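Long-range contacts in flavohemoprotein (Vibrio cholerae O1 biovar El Tor, PDB 4EH1), which probably detoxifies nitric oxide by using oxygen and NAD(P)H to oxidise it to nitrate, this chain being its FAD- and NAD(P)H-binding reductase domain: residues T19-V24 and Y68-K73; A30-Q35 and L101-G106; G37-I42 and I54-L59. All blocks are in the same frame, centred on the assembly; numbering follows the deposited sequence. Where two conformers were deposited one is given.

Overall arrangement
All three contacts lie in the FAD-binding domain and draw on one antiparallel sheet, curled into a six-stranded barrel. Along the chain the segments run 19-24, 30-35, 37-42, 54-59, 68-73 and 101-106: contact 3 is nested inside the loops closed by contacts 1 and 2, which cross each other. Centre to centre, contacts 2 and 3 are about 9 Å apart, 1 and 3 about 10 Å, 1 and 2 about 14 Å. Strands 39-44 and 98-105 are neighbours, joining contact 3 to contact 2, while Ile70 of contact 1 packs on Ile40 and Ile42 of contact 3. Contacts 1 and 3 both touch FAD, thus held by strands from the two ends of the sheet order.

Contact 1 of 3, residues T19-V24 and Y68-K73; sequences TSFVLV and YRISVK. With FAD (flavin-adenine dinucleotide), chain C.
Chi1 values of -82° at Ser20 and -51° at Ser71 turn each hydroxyl back beside its own backbone N, and the two OG atoms meet 2.8 Å apart over Ser20-Ser71, a non-hydrogen-bonded pair of the two antiparallel strands. Both are buried but well supplied, Ser20 OG with Glu14 and Ser71 OG with Ser60. The Arg69 chain runs past Ser20, its CD 3.8 Å from Ser20 OG, before its guanidinium reaches Glu161 and the Ser60 carbonyl. On the other face Ile70 carries CG1 between its backbone N and carbonyl carbon (chi1 58°), which sets that atom 4.0 Å from Phe21 CB and near Leu23 CD1. Val72 slants past the Phe21 ring, with CG2 4.0 Å from CE2. Three hydrogen-bonded pairs, Thr19 with Val72, Phe21 with Ile70 and Leu23 with Tyr68, fix the register. The edge of strand 68-73 turned away from strand 18-25 meets the flavin: Ser71 O accepts from FAD N3 at 2.9 Å, and Lys73 N gives to FAD O2 at 2.9 Å. A barrel strand reading the pyrimidine end of the isoalloxazine through its main chain is characteristic of the FAD domain of ferredoxin reductase-like flavoproteins.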
loop_
_atom_site.group_PDB
_atom_site.type_symbol
_atom_site.label_atom_id
_atom_site.label_comp_id
_atom_site.label_asym_id
_atom_site.label_seq_id
_atom_site.Cartn_x
_atom_site.Cartn_y
_atom_site.Cartn_z
ATOM N N THR A 19 -4.368 5.983 -0.841
ATOM C CA THR A 19 -3.691 4.815 -1.377
ATOM C C THR A 19 -3.543 4.954 -2.897
ATOM O O THR A 19 -4.491 5.353 -3.580
ATOM C CB THR A 19 -4.470 3.536 -0.977
ATOM O OG1 THR A 19 -4.215 3.279 0.417
ATOM C CG2 THR A 19 -4.023 2.289 -1.833
ATOM N N SER A 20 -2.344 4.673 -3.420
ATOM C CA SER A 20 -2.110 4.754 -4.864
ATOM C C SER A 20 -2.379 3.402 -5.549
ATOM O O SER A 20 -2.188 2.347 -4.948
ATOM C CB SER A 20 -0.663 5.165 -5.186
ATOM O OG SER A 20 -0.461 6.549 -5.113
ATOM N N PHE A 21 -2.774 3.452 -6.816
ATOM C CA PHE A 21 -2.925 2.252 -7.635
ATOM C C PHE A 21 -2.164 2.457 -8.935
ATOM O O PHE A 21 -2.406 3.421 -9.651
ATOM C CB PHE A 21 -4.395 2.023 -8.006
ATOM C CG PHE A 21 -5.297 1.790 -6.824
ATOM C CD1 PHE A 21 -5.778 0.515 -6.547
ATOM C CD2 PHE A 21 -5.671 2.854 -5.986
ATOM C CE1 PHE A 21 -6.627 0.296 -5.439
ATOM C CE2 PHE A 21 -6.514 2.638 -4.895
ATOM C CZ PHE A 21 -6.995 1.354 -4.625
ATOM N N VAL A 22 -1.276 1.534 -9.250
ATOM C CA VAL A 22 -0.618 1.537 -10.535
ATOM C C VAL A 22 -1.345 0.558 -11.440
ATOM O O VAL A 22 -1.450 -0.625 -11.137
ATOM C CB VAL A 22 0.870 1.107 -10.413
ATOM C CG1 VAL A 22 1.517 1.028 -11.807
ATOM C CG2 VAL A 22 1.642 2.069 -9.520
ATOM N N LEU A 23 -1.837 1.057 -12.566
ATOM C CA LEU A 23 -2.707 0.286 -13.419
ATOM C C LEU A 23 -2.097 0.050 -14.800
ATOM O O LEU A 23 -1.584 0.971 -15.432
ATOM C CB LEU A 23 -4.026 1.027 -13.587
ATOM C CG LEU A 23 -4.716 1.399 -12.277
ATOM C CD1 LEU A 23 -5.594 2.636 -12.449
ATOM C CD2 LEU A 23 -5.551 0.215 -11.853
ATOM N N VAL A 24 -2.194 -1.179 -15.279
ATOM C CA VAL A 24 -1.724 -1.506 -16.618
ATOM C C VAL A 24 -2.857 -2.127 -17.446
ATOM O O VAL A 24 -3.714 -2.834 -16.916
ATOM C CB VAL A 24 -0.540 -2.471 -16.556
ATOM C CG1 VAL A 24 0.612 -1.860 -15.741
ATOM C CG2 VAL A 24 -0.978 -3.748 -15.933
ATOM N N TYR A 68 -0.507 3.718 -15.666
ATOM C CA TYR A 68 -1.054 4.877 -14.994
ATOM C C TYR A 68 -0.944 4.697 -13.479
ATOM O O TYR A 68 -1.111 3.597 -12.958
ATOM C CB TYR A 68 -2.531 5.041 -15.361
ATOM C CG TYR A 68 -2.835 5.433 -16.799
ATOM C CD1 TYR A 68 -2.057 6.372 -17.478
ATOM C CD2 TYR A 68 -3.916 4.880 -17.462
ATOM C CE1 TYR A 68 -2.351 6.743 -18.796
ATOM C CE2 TYR A 68 -4.217 5.224 -18.780
ATOM C CZ TYR A 68 -3.447 6.168 -19.435
ATOM O OH TYR A 68 -3.752 6.502 -20.728
ATOM N N ARG A 69 -0.662 5.774 -12.766
ATOM C CA ARG A 69 -0.859 5.765 -11.324
ATOM C C ARG A 69 -1.946 6.791 -10.934
ATOM O O ARG A 69 -1.930 7.953 -11.383
ATOM C CB ARG A 69 0.441 6.049 -10.569
ATOM C CG ARG A 69 0.280 6.026 -9.032
ATOM C CD ARG A 69 1.607 6.247 -8.324
ATOM N NE ARG A 69 1.908 7.666 -8.214
ATOM C CZ ARG A 69 2.986 8.144 -7.601
ATOM N NH1 ARG A 69 3.863 7.311 -7.051
ATOM N NH2 ARG A 69 3.183 9.453 -7.526
ATOM N N ILE A 70 -2.890 6.343 -10.116
ATOM C CA ILE A 70 -3.839 7.260 -9.481
ATOM C C ILE A 70 -3.725 7.115 -7.968
ATOM O O ILE A 70 -3.209 6.109 -7.470
ATOM C CB ILE A 70 -5.281 6.953 -9.864
ATOM C CG1 ILE A 70 -5.616 5.523 -9.463
ATOM C CG2 ILE A 70 -5.555 7.220 -11.395
ATOM C CD1 ILE A 70 -7.137 5.242 -9.572
ATOM N N SER A 71 -4.226 8.107 -7.241
ATOM C CA SER A 71 -4.106 8.133 -5.783
ATOM C C SER A 71 -5.438 8.570 -5.191
ATOM O O SER A 71 -5.922 9.690 -5.441
ATOM C CB SER A 71 -3.005 9.098 -5.345
ATOM O OG SER A 71 -1.793 8.836 -6.059
ATOM N N VAL A 72 -5.989 7.686 -4.368
ATOM C CA VAL A 72 -7.389 7.701 -4.035
ATOM C C VAL A 72 -7.608 7.897 -2.529
ATOM O O VAL A 72 -7.134 7.116 -1.702
ATOM C CB VAL A 72 -8.026 6.365 -4.481
ATOM C CG1 VAL A 72 -9.441 6.267 -3.961
ATOM C CG2 VAL A 72 -7.918 6.192 -6.044
ATOM N N LYS A 73 -8.308 8.963 -2.181
ATOM C CA LYS A 73 -8.614 9.204 -0.782
ATOM C C LYS A 73 -9.899 8.475 -0.352
ATOM O O LYS A 73 -10.941 8.647 -0.967
ATOM C CB LYS A 73 -8.759 10.683 -0.504
ATOM C CG LYS A 73 -8.942 10.906 1.016
ATOM C CD LYS A 73 -9.333 12.313 1.404
ATOM C CE LYS A 73 -9.941 12.279 2.829
ATOM N NZ LYS A 73 -10.239 13.606 3.399
HETATM P PA FAD C . -19.554 9.074 -2.916
HETATM O O1A FAD C . -19.801 9.636 -4.210
HETATM O O2A FAD C . -20.175 7.870 -2.482
HETATM O O5B FAD C . -19.956 10.146 -1.878
HETATM C C5B FAD C . -19.807 11.514 -2.157
HETATM C C4B FAD C . -20.092 12.413 -0.968
HETATM O O4B FAD C . -21.477 12.480 -0.690
HETATM C C3B FAD C . -19.424 11.855 0.252
HETATM O O3B FAD C . -19.003 12.931 1.051
HETATM C C2B FAD C . -20.519 11.127 0.955
HETATM O O2B FAD C . -20.243 11.181 2.320
HETATM C C1B FAD C . -21.751 11.884 0.555
HETATM N N9A FAD C . -22.862 10.949 0.412
HETATM C C8A FAD C . -22.852 9.805 -0.236
HETATM N N7A FAD C . -24.030 9.188 -0.148
HETATM C C5A FAD C . -24.811 9.952 0.582
HETATM C C6A FAD C . -26.182 9.870 1.060
HETATM N N6A FAD C . -26.967 8.827 0.759
HETATM N N1A FAD C . -26.603 10.873 1.810
HETATM C C2A FAD C . -25.837 11.899 2.103
HETATM N N3A FAD C . -24.589 12.038 1.708
HETATM C C4A FAD C . -24.029 11.107 0.961
HETATM N N1 FAD C . -10.453 11.809 -5.724
HETATM C C2 FAD C . -9.299 11.250 -5.367
HETATM O O2 FAD C . -9.282 10.546 -4.389
HETATM N N3 FAD C . -8.170 11.408 -6.034
HETATM C C4 FAD C . -8.094 12.129 -7.111
HETATM O O4 FAD C . -7.035 12.227 -7.674
HETATM C C4X FAD C . -9.319 12.796 -7.568
HETATM N N5 FAD C . -9.334 13.557 -8.636
HETATM C C5X FAD C . -10.443 14.157 -9.024
HETATM C C6 FAD C . -10.400 14.936 -10.135
HETATM C C7 FAD C . -11.523 15.575 -10.564
HETATM C C7M FAD C . -11.481 16.430 -11.772
HETATM C C8 FAD C . -12.777 15.410 -9.843
HETATM C C8M FAD C . -13.979 16.110 -10.349
HETATM C C9 FAD C . -12.829 14.623 -8.727
HETATM C C9A FAD C . -11.696 13.993 -8.286
HETATM N N10 FAD C . -11.720 13.193 -7.155
HETATM C C10 FAD C . -10.531 12.588 -6.780
HETATM C "C1'" FAD C . -12.962 12.979 -6.423
HETATM C "C2'" FAD C . -13.519 11.594 -6.755
HETATM O "O2'" FAD C . -13.881 11.445 -8.110
HETATM C "C3'" FAD C . -14.766 11.175 -6.005
HETATM O "O3'" FAD C . -15.765 12.154 -6.081
HETATM C "C4'" FAD C . -14.530 10.719 -4.577
HETATM O "O4'" FAD C . -13.580 9.681 -4.591
HETATM C "C5'" FAD C . -15.792 10.274 -3.848
HETATM O "O5'" FAD C . -16.437 9.177 -4.426
HETATM P P FAD C . -17.090 8.044 -3.618
HETATM O O1P FAD C . -17.810 7.250 -4.559
HETATM O O2P FAD C . -16.090 7.430 -2.833
HETATM O O3P FAD C . -18.040 8.832 -2.688
#

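Contact 2 of 3, residues A30-Q35 and L101-G106; sequences AVLDYQ and LYAPAG. With SO4 (sulfate ion), chain E.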
loop_
_atom_site.group_PDB
_atom_site.type_symbol
_atom_site.label_atom_id
_atom_site.label_comp_id
_atom_site.label_asym_id
_atom_site.label_seq_id
_atom_site.Cartn_x
_atom_site.Cartn_y
_atom_site.Cartn_z
ATOM N N ALA A 30 0.566 0.172 -25.471
ATOM C CA ALA A 30 0.575 1.536 -24.988
ATOM C C ALA A 30 -0.753 1.946 -24.358
ATOM O O ALA A 30 -1.823 1.376 -24.642
ATOM C CB ALA A 30 0.945 2.488 -26.108
ATOM N N VAL A 31 -0.662 2.922 -23.463
ATOM C CA VAL A 31 -1.840 3.580 -22.951
ATOM C C VAL A 31 -1.771 4.981 -23.488
ATOM O O VAL A 31 -0.698 5.429 -23.891
ATOM C CB VAL A 31 -1.887 3.535 -21.421
ATOM C CG1 VAL A 31 -1.734 2.116 -20.979
ATOM C CG2 VAL A 31 -0.785 4.379 -20.785
ATOM N N LEU A 32 -2.898 5.675 -23.517
ATOM C CA LEU A 32 -2.919 7.014 -24.086
ATOM C C LEU A 32 -2.021 8.004 -23.310
ATOM O O LEU A 32 -1.935 7.958 -22.074
ATOM C CB LEU A 32 -4.368 7.530 -24.178
ATOM C CG LEU A 32 -5.276 6.771 -25.159
ATOM C CD1 LEU A 32 -6.709 7.230 -25.024
ATOM C CD2 LEU A 32 -4.818 6.947 -26.603
ATOM N N ASP A 33 -1.351 8.882 -24.053
ATOM C CA ASP A 33 -0.587 9.996 -23.490
ATOM C C ASP A 33 -1.543 10.959 -22.749
ATOM O O ASP A 33 -2.755 10.926 -22.948
ATOM C CB ASP A 33 0.147 10.710 -24.648
ATOM C CG ASP A 33 1.174 11.776 -24.186
ATOM O OD1 ASP A 33 1.680 11.736 -23.028
ATOM O OD2 ASP A 33 1.495 12.655 -25.031
ATOM N N TYR A 34 -1.007 11.807 -21.888
ATOM C CA TYR A 34 -1.818 12.844 -21.278
ATOM C C TYR A 34 -0.935 13.993 -20.828
ATOM O O TYR A 34 0.294 13.869 -20.801
ATOM C CB TYR A 34 -2.591 12.287 -20.064
ATOM C CG TYR A 34 -1.707 11.734 -18.971
ATOM C CD1 TYR A 34 -1.286 12.537 -17.907
ATOM C CD2 TYR A 34 -1.278 10.406 -19.010
ATOM C CE1 TYR A 34 -0.475 12.022 -16.903
ATOM C CE2 TYR A 34 -0.490 9.887 -18.027
ATOM C CZ TYR A 34 -0.091 10.695 -16.967
ATOM O OH TYR A 34 0.736 10.184 -16.005
ATOM N N GLN A 35 -1.575 15.096 -20.450
ATOM C CA GLN A 35 -0.897 16.231 -19.844
ATOM C C GLN A 35 -0.988 16.153 -18.292
ATOM O O GLN A 35 -2.047 15.813 -17.745
ATOM C CB GLN A 35 -1.502 17.534 -20.383
ATOM C CG GLN A 35 -1.391 17.706 -21.927
ATOM C CD GLN A 35 0.025 17.541 -22.423
ATOM O OE1 GLN A 35 0.897 18.349 -22.111
ATOM N NE2 GLN A 35 0.275 16.472 -23.182
ATOM N N LEU A 101 -11.498 1.408 -16.935
ATOM C CA LEU A 101 -10.832 2.699 -16.911
ATOM C C LEU A 101 -11.110 3.523 -18.171
ATOM O O LEU A 101 -10.990 3.019 -19.284
ATOM C CB LEU A 101 -9.322 2.490 -16.791
ATOM C CG LEU A 101 -8.483 3.758 -16.652
ATOM C CD1 LEU A 101 -7.296 3.506 -15.747
ATOM C CD2 LEU A 101 -8.002 4.251 -18.039
ATOM N N TYR A 102 -11.410 4.806 -17.978
ATOM C CA TYR A 102 -11.723 5.698 -19.083
ATOM C C TYR A 102 -10.550 6.605 -19.300
ATOM O O TYR A 102 -9.847 6.923 -18.366
ATOM C CB TYR A 102 -12.959 6.528 -18.775
ATOM C CG TYR A 102 -14.192 5.698 -18.795
ATOM C CD1 TYR A 102 -14.571 4.959 -17.674
ATOM C CD2 TYR A 102 -14.982 5.624 -19.936
ATOM C CE1 TYR A 102 -15.730 4.170 -17.685
ATOM C CE2 TYR A 102 -16.147 4.849 -19.953
ATOM C CZ TYR A 102 -16.507 4.122 -18.821
ATOM O OH TYR A 102 -17.653 3.357 -18.826
ATOM N N ALA A 103 -10.386 7.029 -20.544
ATOM C CA ALA A 103 -9.191 7.684 -21.058
ATOM C C ALA A 103 -8.989 9.048 -20.453
ATOM O O ALA A 103 -9.938 9.675 -20.025
ATOM C CB ALA A 103 -9.334 7.819 -22.579
ATOM N N PRO A 104 -7.750 9.545 -20.460
ATOM C CA PRO A 104 -7.467 10.844 -19.843
ATOM C C PRO A 104 -8.243 12.017 -20.439
ATOM O O PRO A 104 -8.444 12.079 -21.641
ATOM C CB PRO A 104 -5.955 11.022 -20.081
ATOM C CG PRO A 104 -5.424 9.611 -20.164
ATOM C CD PRO A 104 -6.518 8.872 -20.918
ATOM N N ALA A 105 -8.645 12.952 -19.578
ATOM C CA ALA A 105 -9.398 14.144 -19.977
ATOM C C ALA A 105 -9.126 15.269 -18.975
ATOM O O ALA A 105 -8.422 15.073 -17.977
ATOM C CB ALA A 105 -10.923 13.834 -20.039
ATOM N N GLY A 106 -9.685 16.443 -19.237
ATOM C CA GLY A 106 -9.607 17.542 -18.294
ATOM C C GLY A 106 -8.864 18.732 -18.865
ATOM O O GLY A 106 -7.931 18.577 -19.641
HETATM S S SO4 E . -12.768 5.544 -23.230
HETATM O O1 SO4 E . -14.176 5.156 -23.357
HETATM O O2 SO4 E . -12.024 5.084 -24.385
HETATM O O3 SO4 E . -12.636 6.995 -23.112
HETATM O O4 SO4 E . -12.145 4.906 -22.080
#
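The Pro104 ring is set against the chain at Leu32-Tyr34 so that three of its carbons meet three successive residues. Its CD faces Leu32 CB at 4.1 Å, its CG approaches the carbonyl O of Asp33, and its CB lies 3.6 Å from Tyr34 CB. Tyr34 thus touches the proline with the root of its side chain. With CG between its backbone N and carbonyl carbon (chi1 60°), the phenol then leads away from segment 101-106, its hydroxyl bonding to the carbonyl of His61 and its ring edge having Leu32 O in plane. Leu32 reaches the other way along the strand: its CD1 methyl meets the Ala103 methyl CB at 3.6 Å.

No hydrogen bond links the two segments; they meet mainly through apolar side chains, a loop between strands 18-25 and 39-44 laid against one end of the barrel strand 98-105. That loop is tied down by neighbours instead: the Tyr68 hydroxyl bonds to Leu32 O, and Asp33 OD1 to the hydroxyl of Ser63. Pro104 in turn packs on Tyr68 and Ile40 of the barrel.

On the surface side a sulfate, most likely picked up from the crystallisation solution, sits by Ala103. The amide N of Ala103 makes only weak bonds to it, 3.2 Å to O4 and 3.4 Å to O3, and Arg1 supplies a further hydrogen bond.

Contact 3 of 3, residues G37-I42 and I54-L59; sequences GQYIGI and IRQYSL. With FAD (flavin-adenine dinucleotide), chain C.
This is a beta-hairpin contact at one end of the sheet order in the FAD-binding barrel, strand 39-44 running antiparallel to strand 53-58, whose other flank meets the cofactor. Paired backbone bonds link Ile40 with Tyr57 and Ile42 with Arg55, and Leu59 N continues the pairing to Gln38 O at 3.1 Å. Ile42 lies roughly perpendicular to Tyr57 and puts CG1 against the edge of its ring, 3.6 Å from CD2. The opposite edge of that ring meets the flavin, CD1 being 3.3 Å from FAD C2, while its hydroxyl shares a hydrogen bond with FAD O4' of the ribityl chain.

Arg55, Gln56, Tyr57 and Ser58 form the Arg-x-Tyr-Ser motif of the ferredoxin reductase family. Arg55 bends at CG (chi2 -62°) and carries NE to the diphosphate, 2.8 Å from FAD O1P; NH2 adds weak bonds to O1P and O1A and a salt bridge to Glu53. Two main-chain groups of segment 54-59 add bonds: Gln56 O accepts a hydrogen bond from the ribityl O2' at 2.7 Å, and Ser58 N gives to the flavin O4 at 3.1 Å.

Tyr39 and Gln56 run alongside each other in the same direction, the amide turned 74° from the ring, with Tyr39 CE2 3.7 Å from Gln56 CG. One water joins the Tyr39 hydroxyl to Gln56 NE2. On its CD1 side the Tyr39 ring meets the flavin methyl C7M, and a second water bridges Gly37 O and Ser58 OG.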
loop_
_atom_site.group_PDB
_atom_site.type_symbol
_atom_site.label_atom_id
_atom_site.label_comp_id
_atom_site.label_asym_id
_atom_site.label_seq_id
_atom_site.Cartn_x
_atom_site.Cartn_y
_atom_site.Cartn_z
ATOM N N GLY A 37 -1.809 16.785 -14.764
ATOM C CA GLY A 37 -2.937 17.568 -14.299
ATOM C C GLY A 37 -4.247 16.926 -14.706
ATOM O O GLY A 37 -5.271 17.118 -14.049
ATOM N N GLN A 38 -4.226 16.138 -15.784
ATOM C CA GLN A 38 -5.458 15.501 -16.275
ATOM C C GLN A 38 -5.840 14.285 -15.444
ATOM O O GLN A 38 -5.040 13.812 -14.615
ATOM C CB GLN A 38 -5.376 15.144 -17.751
ATOM C CG GLN A 38 -5.231 16.352 -18.629
ATOM C CD GLN A 38 -5.324 16.003 -20.082
ATOM O OE1 GLN A 38 -4.543 15.197 -20.596
ATOM N NE2 GLN A 38 -6.284 16.600 -20.762
ATOM N N TYR A 39 -7.061 13.794 -15.646
ATOM C CA TYR A 39 -7.579 12.667 -14.839
ATOM C C TYR A 39 -8.139 11.578 -15.740
ATOM O O TYR A 39 -8.515 11.843 -16.884
ATOM C CB TYR A 39 -8.694 13.130 -13.863
ATOM C CG TYR A 39 -9.808 13.869 -14.568
ATOM C CD1 TYR A 39 -9.789 15.246 -14.676
ATOM C CD2 TYR A 39 -10.846 13.175 -15.191
ATOM C CE1 TYR A 39 -10.792 15.930 -15.378
ATOM C CE2 TYR A 39 -11.839 13.832 -15.882
ATOM C CZ TYR A 39 -11.808 15.208 -15.976
ATOM O OH TYR A 39 -12.810 15.852 -16.652
ATOM N N ILE A 40 -8.195 10.360 -15.217
ATOM C CA ILE A 40 -8.902 9.297 -15.896
ATOM C C ILE A 40 -10.187 9.037 -15.133
ATOM O O ILE A 40 -10.471 9.686 -14.113
ATOM C CB ILE A 40 -8.042 7.988 -16.063
ATOM C CG1 ILE A 40 -7.352 7.567 -14.755
ATOM C CG2 ILE A 40 -6.942 8.200 -17.075
ATOM C CD1 ILE A 40 -8.228 6.785 -13.815
ATOM N N GLY A 41 -10.965 8.096 -15.645
ATOM C CA GLY A 41 -12.186 7.665 -15.002
ATOM C C GLY A 41 -12.061 6.227 -14.533
ATOM O O GLY A 41 -11.503 5.375 -15.239
ATOM N N ILE A 42 -12.562 5.944 -13.340
ATOM C CA ILE A 42 -12.606 4.575 -12.855
ATOM C C ILE A 42 -14.067 4.153 -12.686
ATOM O O ILE A 42 -14.876 4.909 -12.152
ATOM C CB ILE A 42 -11.889 4.432 -11.503
ATOM C CG1 ILE A 42 -10.380 4.732 -11.647
ATOM C CG2 ILE A 42 -12.094 3.029 -10.925
ATOM C CD1 ILE A 42 -9.590 3.657 -12.410
ATOM N N ILE A 54 -19.085 5.561 -11.594
ATOM C CA ILE A 54 -17.933 6.125 -12.271
ATOM C C ILE A 54 -17.454 7.383 -11.544
ATOM O O ILE A 54 -18.264 8.245 -11.184
ATOM C CB ILE A 54 -18.285 6.457 -13.751
ATOM C CG1 ILE A 54 -18.738 5.185 -14.482
ATOM C CG2 ILE A 54 -17.079 7.056 -14.442
ATOM C CD1 ILE A 54 -19.558 5.403 -15.771
ATOM N N ARG A 55 -16.142 7.468 -11.330
ATOM C CA ARG A 55 -15.497 8.597 -10.678
ATOM C C ARG A 55 -14.226 9.016 -11.423
ATOM O O ARG A 55 -13.473 8.170 -11.957
ATOM C CB ARG A 55 -15.056 8.214 -9.257
ATOM C CG ARG A 55 -16.219 7.744 -8.343
ATOM C CD ARG A 55 -17.320 8.803 -8.092
ATOM N NE ARG A 55 -18.332 8.296 -7.154
ATOM C CZ ARG A 55 -19.540 7.876 -7.517
ATOM N NH1 ARG A 55 -19.901 7.917 -8.796
ATOM N NH2 ARG A 55 -20.392 7.418 -6.601
ATOM N N GLN A 56 -13.976 10.320 -11.414
ATOM C CA GLN A 56 -12.719 10.878 -11.893
ATOM C C GLN A 56 -11.610 10.666 -10.878
ATOM O O GLN A 56 -11.807 10.917 -9.673
ATOM C CB GLN A 56 -12.885 12.394 -12.154
ATOM C CG GLN A 56 -14.033 12.753 -13.070
ATOM C CD GLN A 56 -15.285 13.161 -12.305
ATOM O OE1 GLN A 56 -15.721 12.477 -11.374
ATOM N NE2 GLN A 56 -15.850 14.284 -12.680
ATOM N N TYR A 57 -10.449 10.185 -11.342
ATOM C CA TYR A 57 -9.237 10.195 -10.503
ATOM C C TYR A 57 -8.041 10.738 -11.292
ATOM O O TYR A 57 -7.825 10.350 -12.443
ATOM C CB TYR A 57 -8.916 8.820 -9.905
ATOM C CG TYR A 57 -9.950 8.386 -8.933
ATOM C CD1 TYR A 57 -10.081 9.034 -7.699
ATOM C CD2 TYR A 57 -10.858 7.389 -9.264
ATOM C CE1 TYR A 57 -11.088 8.678 -6.793
ATOM C CE2 TYR A 57 -11.866 7.038 -8.391
ATOM C CZ TYR A 57 -11.977 7.681 -7.148
ATOM O OH TYR A 57 -12.975 7.318 -6.276
ATOM N N SER A 58 -7.292 11.631 -10.657
ATOM C CA SER A 58 -6.203 12.333 -11.290
ATOM C C SER A 58 -5.015 11.415 -11.458
ATOM O O SER A 58 -4.706 10.627 -10.576
ATOM C CB SER A 58 -5.755 13.493 -10.408
ATOM O OG SER A 58 -6.780 14.455 -10.239
ATOM N N LEU A 59 -4.324 11.518 -12.592
ATOM C CA LEU A 59 -3.044 10.826 -12.729
ATOM C C LEU A 59 -2.020 11.470 -11.759
ATOM O O LEU A 59 -1.960 12.686 -11.647
ATOM C CB LEU A 59 -2.598 10.865 -14.180
ATOM C CG LEU A 59 -3.662 10.094 -14.970
ATOM C CD1 LEU A 59 -3.857 10.683 -16.320
ATOM C CD2 LEU A 59 -3.326 8.624 -15.043
HETATM P PA FAD C . -19.554 9.074 -2.916
HETATM O O1A FAD C . -19.801 9.636 -4.210
HETATM O O2A FAD C . -20.175 7.870 -2.482
HETATM O O5B FAD C . -19.956 10.146 -1.878
HETATM C C5B FAD C . -19.807 11.514 -2.157
HETATM C C4B FAD C . -20.092 12.413 -0.968
HETATM O O4B FAD C . -21.477 12.480 -0.690
HETATM C C3B FAD C . -19.424 11.855 0.252
HETATM O O3B FAD C . -19.003 12.931 1.051
HETATM C C2B FAD C . -20.519 11.127 0.955
HETATM O O2B FAD C . -20.243 11.181 2.320
HETATM C C1B FAD C . -21.751 11.884 0.555
HETATM N N9A FAD C . -22.862 10.949 0.412
HETATM C C8A FAD C . -22.852 9.805 -0.236
HETATM N N7A FAD C . -24.030 9.188 -0.148
HETATM C C5A FAD C . -24.811 9.952 0.582
HETATM C C6A FAD C . -26.182 9.870 1.060
HETATM N N6A FAD C . -26.967 8.827 0.759
HETATM N N1A FAD C . -26.603 10.873 1.810
HETATM C C2A FAD C . -25.837 11.899 2.103
HETATM N N3A FAD C . -24.589 12.038 1.708
HETATM C C4A FAD C . -24.029 11.107 0.961
HETATM N N1 FAD C . -10.453 11.809 -5.724
HETATM C C2 FAD C . -9.299 11.250 -5.367
HETATM O O2 FAD C . -9.282 10.546 -4.389
HETATM N N3 FAD C . -8.170 11.408 -6.034
HETATM C C4 FAD C . -8.094 12.129 -7.111
HETATM O O4 FAD C . -7.035 12.227 -7.674
HETATM C C4X FAD C . -9.319 12.796 -7.568
HETATM N N5 FAD C . -9.334 13.557 -8.636
HETATM C C5X FAD C . -10.443 14.157 -9.024
HETATM C C6 FAD C . -10.400 14.936 -10.135
HETATM C C7 FAD C . -11.523 15.575 -10.564
HETATM C C7M FAD C . -11.481 16.430 -11.772
HETATM C C8 FAD C . -12.777 15.410 -9.843
HETATM C C8M FAD C . -13.979 16.110 -10.349
HETATM C C9 FAD C . -12.829 14.623 -8.727
HETATM C C9A FAD C . -11.696 13.993 -8.286
HETATM N N10 FAD C . -11.720 13.193 -7.155
HETATM C C10 FAD C . -10.531 12.588 -6.780
HETATM C "C1'" FAD C . -12.962 12.979 -6.423
HETATM C "C2'" FAD C . -13.519 11.594 -6.755
HETATM O "O2'" FAD C . -13.881 11.445 -8.110
HETATM C "C3'" FAD C . -14.766 11.175 -6.005
HETATM O "O3'" FAD C . -15.765 12.154 -6.081
HETATM C "C4'" FAD C . -14.530 10.719 -4.577
HETATM O "O4'" FAD C . -13.580 9.681 -4.591
HETATM C "C5'" FAD C . -15.792 10.274 -3.848
HETATM O "O5'" FAD C . -16.437 9.177 -4.426
HETATM P P FAD C . -17.090 8.044 -3.618
HETATM O O1P FAD C . -17.810 7.250 -4.559
HETATM O O2P FAD C . -16.090 7.430 -2.833
HETATM O O3P FAD C . -18.040 8.832 -2.688
HETATM O O HOH W 1 -2.419 14.402 -13.830
HETATM O O HOH W 2 -7.129 16.084 -12.431
HETATM O O HOH W 3 -14.891 16.140 -14.724
#